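PDB 6XSX: ZmpA Glycopeptidase from Clostridium perfringens, which probably cleaves glycosylated proteins as a zinc-dependent glycopeptidase, the chain here being the M60 peptidase catalytic module of a longer, multidomain protein. Local coordinates for residues M392-S403 with T417-P427. Residues are numbered along the deposited sequence; the frame is centred on the assembly and turned at random.
Sequences MAASDVFKLDLS and TKEYTSKYPKP
The carboxylate of D396 takes one tyrosine hydroxyl on each oxygen. Y420 OH donates to D396 OD2 at 2.6 Å, on the syn lone pair. Y424 OH reaches D396 OD1 at 2.7 Å from the anti side; both bonds lie at the ring edges, with the carboxylate turned steeply to either ring. Both rings are also covered on two faces. M392 SD sits 4.2 Å from the Y420 ring centroid, a Met-aromatic contact, and K423 NZ lies over the opposite face; K399 CA makes a CH-pi contact with Y424, whose other face carries K423 CG. K399, with positive phi, is the C-prime residue of the Schellman motif ending helix 383-398, and the chain leaves the helix there, next to the Y424 ring.

Beyond the helix end, D401 points its carboxylate at T421, with CG anti to the backbone N (chi1 -180°). T421 OG1 donates to D401 OD1 at 2.6 Å, from above the carboxylate plane, and S403 N closes an Asx turn on the same oxygen from the opposite face. S403 OG in turn donates to T421 OG1 at 2.8 Å, while two waters donate to D401 OD2. The backbone adds D401 N to P425 O (2.8 Å, 163° at the hydrogen), and L402 CD2 packs on P427 CG at 3.9 Å.

The contact joins the C-terminal end of helix 383-398 and the following turn to helix 415-421 and the extended chain after it; segment axes 392-398 and 417-421 run 8° apart, 10.0 Å at closest. D396 and D401 gather three hydroxyl donors from 417-427, which should stabilise their negative charge, consistent with both being ionised.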
loop_
_atom_site.group_PDB
_atom_site.type_symbol
_atom_site.label_atom_id
_atom_site.label_comp_id
_atom_site.label_asym_id
_atom_site.label_seq_id
_atom_site.Cartn_x
_atom_site.Cartn_y
_atom_site.Cartn_z
ATOM N N MET A 392 -0.769 23.819 3.042
ATOM C CA MET A 392 -1.970 24.545 2.662
ATOM C C MET A 392 -3.150 23.586 2.546
ATOM O O MET A 392 -4.224 23.880 3.073
ATOM C CB MET A 392 -1.765 25.309 1.351
ATOM C CG MET A 392 -0.861 26.508 1.545
ATOM S SD MET A 392 -0.609 27.497 0.052
ATOM C CE MET A 392 0.323 26.367 -0.980
ATOM N N ALA A 393 -2.922 22.448 1.874
ATOM C CA ALA A 393 -3.944 21.435 1.646
ATOM C C ALA A 393 -4.390 20.800 2.965
ATOM O O ALA A 393 -5.592 20.635 3.198
ATOM C CB ALA A 393 -3.466 20.404 0.651
ATOM N N ALA A 394 -3.421 20.445 3.818
ATOM C CA ALA A 394 -3.719 19.880 5.127
ATOM C C ALA A 394 -4.471 20.911 5.975
ATOM O O ALA A 394 -5.390 20.560 6.713
ATOM C CB ALA A 394 -2.454 19.399 5.808
ATOM N N SER A 395 -4.087 22.186 5.848
ATOM C CA SER A 395 -4.757 23.250 6.577
ATOM C C SER A 395 -6.224 23.355 6.160
ATOM O O SER A 395 -7.091 23.458 7.022
ATOM C CB SER A 395 -4.033 24.565 6.447
ATOM O OG SER A 395 -2.799 24.531 7.153
ATOM N N ASP A 396 -6.489 23.331 4.842
ATOM C CA ASP A 396 -7.851 23.380 4.324
ATOM C C ASP A 396 -8.670 22.183 4.815
ATOM O O ASP A 396 -9.813 22.349 5.232
ATOM C CB ASP A 396 -7.884 23.400 2.793
ATOM C CG ASP A 396 -7.368 24.682 2.160
ATOM O OD1 ASP A 396 -7.624 25.771 2.729
ATOM O OD2 ASP A 396 -6.717 24.582 1.093
ATOM N N VAL A 397 -8.098 20.977 4.733
ATOM C CA VAL A 397 -8.803 19.770 5.140
ATOM C C VAL A 397 -9.247 19.896 6.602
ATOM O O VAL A 397 -10.377 19.548 6.944
ATOM C CB VAL A 397 -7.965 18.498 4.892
ATOM C CG1 VAL A 397 -8.527 17.278 5.622
ATOM C CG2 VAL A 397 -7.812 18.191 3.406
ATOM N N PHE A 398 -8.360 20.404 7.465
ATOM C CA PHE A 398 -8.650 20.437 8.892
ATOM C C PHE A 398 -9.419 21.697 9.288
ATOM O O PHE A 398 -10.032 21.721 10.349
ATOM C CB PHE A 398 -7.374 20.319 9.729
ATOM C CG PHE A 398 -7.006 18.913 10.133
ATOM C CD1 PHE A 398 -7.572 18.323 11.256
ATOM C CD2 PHE A 398 -6.091 18.175 9.393
ATOM C CE1 PHE A 398 -7.238 17.024 11.621
ATOM C CE2 PHE A 398 -5.753 16.881 9.764
ATOM C CZ PHE A 398 -6.325 16.308 10.880
ATOM N N LYS A 399 -9.365 22.734 8.443
ATOM C CA LYS A 399 -9.767 24.083 8.825
ATOM C C LYS A 399 -8.913 24.553 10.004
ATOM O O LYS A 399 -9.418 25.209 10.914
ATOM C CB LYS A 399 -11.252 24.166 9.207
ATOM C CG LYS A 399 -12.257 23.780 8.130
ATOM C CD LYS A 399 -12.123 24.611 6.872
ATOM C CE LYS A 399 -13.316 24.505 5.945
ATOM N NZ LYS A 399 -14.522 25.137 6.533
ATOM N N LEU A 400 -7.622 24.209 9.979
ATOM C CA LEU A 400 -6.704 24.601 11.037
ATOM C C LEU A 400 -5.453 25.213 10.418
ATOM O O LEU A 400 -5.063 24.861 9.311
ATOM C CB LEU A 400 -6.332 23.380 11.887
ATOM C CG LEU A 400 -7.419 22.826 12.808
ATOM C CD1 LEU A 400 -7.026 21.458 13.364
ATOM C CD2 LEU A 400 -7.742 23.798 13.939
ATOM N N ASP A 401 -4.816 26.127 11.153
ATOM C CA ASP A 401 -3.567 26.694 10.676
ATOM C C ASP A 401 -2.427 25.752 11.064
ATOM O O ASP A 401 -1.945 25.797 12.196
ATOM C CB ASP A 401 -3.382 28.132 11.171
ATOM C CG ASP A 401 -2.092 28.761 10.685
ATOM O OD1 ASP A 401 -1.335 28.086 9.963
ATOM O OD2 ASP A 401 -1.849 29.906 11.040
ATOM N N LEU A 402 -1.991 24.926 10.105
ATOM C CA LEU A 402 -1.032 23.873 10.396
ATOM C C LEU A 402 0.396 24.289 10.046
ATOM O O LEU A 402 1.274 23.434 9.981
ATOM C CB LEU A 402 -1.452 22.594 9.666
ATOM C CG LEU A 402 -2.760 21.987 10.164
ATOM C CD1 LEU A 402 -3.105 20.736 9.377
ATOM C CD2 LEU A 402 -2.676 21.678 11.656
ATOM N N SER A 403 0.634 25.600 9.874
ATOM C CA SER A 403 1.965 26.078 9.526
ATOM C C SER A 403 2.982 25.705 10.608
ATOM O O SER A 403 4.053 25.185 10.294
ATOM C CB SER A 403 1.982 27.563 9.217
ATOM O OG SER A 403 1.476 27.804 7.904
ATOM N N THR A 417 2.452 31.108 2.439
ATOM C CA THR A 417 1.797 29.908 2.945
ATOM C C THR A 417 1.128 30.210 4.286
ATOM O O THR A 417 -0.031 29.859 4.498
ATOM C CB THR A 417 2.786 28.741 3.080
ATOM O OG1 THR A 417 3.366 28.473 1.806
ATOM C CG2 THR A 417 2.147 27.472 3.598
ATOM N N LYS A 418 1.872 30.891 5.165
ATOM C CA LYS A 418 1.417 31.286 6.490
ATOM C C LYS A 418 0.238 32.253 6.375
ATOM O O LYS A 418 -0.715 32.170 7.154
ATOM C CB LYS A 418 2.560 31.925 7.289
ATOM C CG LYS A 418 3.656 30.984 7.777
ATOM C CD LYS A 418 4.708 31.723 8.579
ATOM C CE LYS A 418 5.405 30.900 9.641
ATOM N NZ LYS A 418 6.657 30.292 9.134
ATOM N N GLU A 419 0.317 33.175 5.402
ATOM C CA GLU A 419 -0.790 34.076 5.131
ATOM C C GLU A 419 -2.022 33.256 4.750
ATOM O O GLU A 419 -3.091 33.464 5.318
ATOM C CB GLU A 419 -0.436 35.091 4.044
ATOM C CG GLU A 419 0.622 36.101 4.457
ATOM C CD GLU A 419 1.083 37.023 3.335
ATOM O OE1 GLU A 419 1.951 37.877 3.603
ATOM O OE2 GLU A 419 0.572 36.892 2.192
ATOM N N TYR A 420 -1.846 32.312 3.813
ATOM C CA TYR A 420 -2.930 31.463 3.336
ATOM C C TYR A 420 -3.581 30.730 4.509
ATOM O O TYR A 420 -4.803 30.745 4.646
ATOM C CB TYR A 420 -2.436 30.475 2.273
ATOM C CG TYR A 420 -3.477 29.535 1.709
ATOM C CD1 TYR A 420 -4.185 29.854 0.558
ATOM C CD2 TYR A 420 -3.746 28.309 2.308
ATOM C CE1 TYR A 420 -5.131 28.991 0.022
ATOM C CE2 TYR A 420 -4.689 27.434 1.787
ATOM C CZ TYR A 420 -5.387 27.773 0.639
ATOM O OH TYR A 420 -6.323 26.917 0.119
ATOM N N THR A 421 -2.754 30.088 5.342
ATOM C CA THR A 421 -3.246 29.165 6.354
ATOM C C THR A 421 -3.787 29.928 7.560
ATOM O O THR A 421 -4.573 29.377 8.333
ATOM C CB THR A 421 -2.174 28.153 6.780
ATOM O OG1 THR A 421 -1.132 28.850 7.464
ATOM C CG2 THR A 421 -1.598 27.364 5.623
ATOM N N SER A 422 -3.376 31.195 7.695
ATOM C CA SER A 422 -3.736 32.014 8.843
ATOM C C SER A 422 -5.213 32.413 8.787
ATOM O O SER A 422 -5.714 33.053 9.708
ATOM C CB SER A 422 -2.833 33.216 8.975
ATOM O OG SER A 422 -3.236 34.246 8.086
ATOM N N LYS A 423 -5.910 32.002 7.718
ATOM C CA LYS A 423 -7.354 32.165 7.637
ATOM C C LYS A 423 -8.064 31.210 8.596
ATOM O O LYS A 423 -9.258 31.369 8.835
ATOM C CB LYS A 423 -7.874 32.000 6.202
ATOM C CG LYS A 423 -7.978 30.571 5.679
ATOM C CD LYS A 423 -8.819 30.444 4.418
ATOM C CE LYS A 423 -8.271 31.223 3.243
ATOM N NZ LYS A 423 -7.206 30.482 2.526
ATOM N N TYR A 424 -7.340 30.217 9.130
ATOM C CA TYR A 424 -7.911 29.292 10.099
ATOM C C TYR A 424 -7.301 29.512 11.480
ATOM O O TYR A 424 -6.176 29.992 11.604
ATOM C CB TYR A 424 -7.674 27.836 9.685
ATOM C CG TYR A 424 -8.159 27.506 8.299
ATOM C CD1 TYR A 424 -9.512 27.535 7.995
ATOM C CD2 TYR A 424 -7.263 27.181 7.290
ATOM C CE1 TYR A 424 -9.967 27.249 6.718
ATOM C CE2 TYR A 424 -7.703 26.884 6.010
ATOM C CZ TYR A 424 -9.061 26.916 5.728
ATOM O OH TYR A 424 -9.507 26.628 4.475
ATOM N N PRO A 425 -8.007 29.116 12.561
ATOM C CA PRO A 425 -7.419 29.132 13.901
ATOM C C PRO A 425 -6.281 28.115 13.977
ATOM O O PRO A 425 -6.327 27.082 13.316
ATOM C CB PRO A 425 -8.585 28.714 14.816
ATOM C CG PRO A 425 -9.539 27.957 13.908
ATOM C CD PRO A 425 -9.388 28.599 12.545
ATOM N N LYS A 426 -5.247 28.434 14.764
ATOM C CA LYS A 426 -4.233 27.464 15.143
ATOM C C LYS A 426 -4.905 26.299 15.868
ATOM O O LYS A 426 -5.943 26.496 16.499
ATOM C CB LYS A 426 -3.205 28.132 16.063
ATOM C CG LYS A 426 -2.361 29.215 15.398
ATOM C CD LYS A 426 -1.572 30.069 16.379
ATOM C CE LYS A 426 -0.291 29.416 16.854
ATOM N NZ LYS A 426 0.664 29.200 15.739
ATOM N N PRO A 427 -4.350 25.060 15.811
ATOM C CA PRO A 427 -4.861 23.962 16.636
ATOM C C PRO A 427 -4.663 24.353 18.097
ATOM O O PRO A 427 -3.756 25.116 18.417
ATOM C CB PRO A 427 -3.944 22.757 16.371
ATOM C CG PRO A 427 -3.000 23.183 15.249
ATOM C CD PRO A 427 -3.202 24.663 14.979
HETATM O O HOH W 1 -8.348 28.202 1.844
HETATM O O HOH W 2 -0.190 31.268 9.545
HETATM O O HOH W 3 -4.049 31.452 12.451
#